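PDB 2OUW: alkylhydroperoxidase AhpD core from Rhodospirillum rubrum, which probably reduces hydroperoxides through a redox-active cysteine pair, as in related AhpD-like proteins of the carboxymuconolactone decarboxylase family. Local coordinates for residues Ile74-Ala77 with Val78-Asn82. Numbering follows the deposited sequence.
Sequences IYLA and VSTAN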
loop_
_atom_site.group_PDB
_atom_site.type_symbol
_atom_site.label_atom_id
_atom_site.label_comp_id
_atom_site.label_asym_id
_atom_site.label_seq_id
_atom_site.Cartn_x
_atom_site.Cartn_y
_atom_site.Cartn_z
ATOM N N ILE B 74 -10.976 4.628 14.107
ATOM C CA ILE B 74 -9.672 4.084 13.827
ATOM C C ILE B 74 -9.791 3.021 12.719
ATOM O O ILE B 74 -9.021 3.040 11.745
ATOM C CB ILE B 74 -9.039 3.473 15.063
ATOM C CG1 ILE B 74 -8.648 4.560 16.064
ATOM C CG2 ILE B 74 -7.796 2.698 14.688
ATOM C CD1 ILE B 74 -8.366 4.023 17.470
ATOM N N TYR B 75 -10.769 2.127 12.844
ATOM C CA TYR B 75 -11.004 1.069 11.835
ATOM C C TYR B 75 -11.246 1.650 10.454
ATOM O O TYR B 75 -10.778 1.122 9.436
ATOM C CB TYR B 75 -12.190 0.201 12.240
ATOM C CG TYR B 75 -12.084 -1.294 11.946
ATOM C CD1 TYR B 75 -12.094 -1.778 10.648
ATOM C CD2 TYR B 75 -12.027 -2.220 12.976
ATOM C CE1 TYR B 75 -12.048 -3.156 10.390
ATOM C CE2 TYR B 75 -11.977 -3.584 12.725
ATOM C CZ TYR B 75 -11.992 -4.045 11.432
ATOM O OH TYR B 75 -11.946 -5.405 11.172
ATOM N N LEU B 76 -11.982 2.751 10.419
ATOM C CA LEU B 76 -12.271 3.426 9.176
ATOM C C LEU B 76 -11.036 4.046 8.569
ATOM O O LEU B 76 -10.813 3.945 7.361
ATOM C CB LEU B 76 -13.372 4.463 9.382
ATOM C CG LEU B 76 -13.637 5.460 8.256
ATOM C CD1 LEU B 76 -14.053 4.739 6.979
ATOM C CD2 LEU B 76 -14.682 6.441 8.702
ATOM N N ALA B 77 -10.208 4.694 9.391
ATOM C CA ALA B 77 -8.972 5.272 8.869
ATOM C C ALA B 77 -8.033 4.193 8.318
ATOM O O ALA B 77 -7.408 4.379 7.276
ATOM C CB ALA B 77 -8.272 6.076 9.925
ATOM N N VAL B 78 -7.929 3.064 9.033
ATOM C CA VAL B 78 -7.090 1.955 8.585
ATOM C C VAL B 78 -7.613 1.406 7.286
ATOM O O VAL B 78 -6.854 1.198 6.343
ATOM C CB VAL B 78 -6.944 0.852 9.652
ATOM C CG1 VAL B 78 -6.086 -0.292 9.140
ATOM C CG2 VAL B 78 -6.270 1.442 10.863
ATOM N N SER B 79 -8.939 1.215 7.206
ATOM C CA SER B 79 -9.540 0.657 6.009
ATOM C C SER B 79 -9.209 1.518 4.796
ATOM O O SER B 79 -8.996 1.008 3.691
ATOM C CB SER B 79 -11.049 0.490 6.235
ATOM O OG SER B 79 -11.271 -0.406 7.341
ATOM N N THR B 80 -9.164 2.828 5.020
ATOM C CA THR B 80 -8.918 3.800 3.967
ATOM C C THR B 80 -7.503 3.725 3.501
ATOM O O THR B 80 -7.255 3.714 2.299
ATOM C CB THR B 80 -9.217 5.253 4.437
ATOM O OG1 THR B 80 -10.604 5.380 4.684
ATOM C CG2 THR B 80 -8.806 6.291 3.383
ATOM N N ALA B 81 -6.566 3.659 4.454
ATOM C CA ALA B 81 -5.162 3.644 4.130
ATOM C C ALA B 81 -4.815 2.337 3.418
ATOM O O ALA B 81 -3.921 2.318 2.575
ATOM C CB ALA B 81 -4.307 3.804 5.415
ATOM N N ASN B 82 -5.538 1.259 3.749
ATOM C CA ASN B 82 -5.417 -0.031 3.044
ATOM C C ASN B 82 -6.189 -0.109 1.712
ATOM O O ASN B 82 -6.204 -1.154 1.054
ATOM C CB ASN B 82 -5.826 -1.173 4.004
ATOM C CG ASN B 82 -4.834 -1.338 5.149
ATOM O OD1 ASN B 82 -3.672 -1.025 4.975
ATOM N ND2 ASN B 82 -5.286 -1.829 6.311
#
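Ser79 and Thr80, one turn on from Tyr75 and Leu76, each fold a hydroxyl back onto the helix backbone. Ser79 OG donates to Tyr75 O at 2.6 Å, and the backbone N of Ser79 reaches Tyr75 O at 2.9 Å from the opposite face of the carbonyl plane. Thr80 repeats the scheme: its OG1 gives a 3.0 Å bond to Leu76 O, and its N approaches that oxygen from the other face. Such bonds to the carbonyl four residues earlier are a common way for helices to satisfy buried serine and threonine hydroxyls. Ser79 OG stands beside its own backbone N (chi1 -60°), the setting that turns it back along the helix. Ser79 OG also lies at the edge of the Tyr75 ring, near its plane, 3.7 Å from Tyr75 CD1, and is hydrogen-bonded to Asn119 ND2 of the second subunit. With an alanine here, Tyr75 O would probably keep just its backbone donor and Asn119 ND2 would lose its hydroxyl mate. Ile74 CG2 and Val78 CG2 pack at 4.3 Å. Tyr75 OH is hydrogen-bonded to Thr118 OG1 of the second subunit, and the Tyr75 ring stacks with His91 of the same chain. This buried turn ends helix 68-81, just before the disulfide Cys84-Cys87; Ser79 touches Cys87 and His91 of helix 85-97, and Thr80 meets Ile112 of helix 102-125.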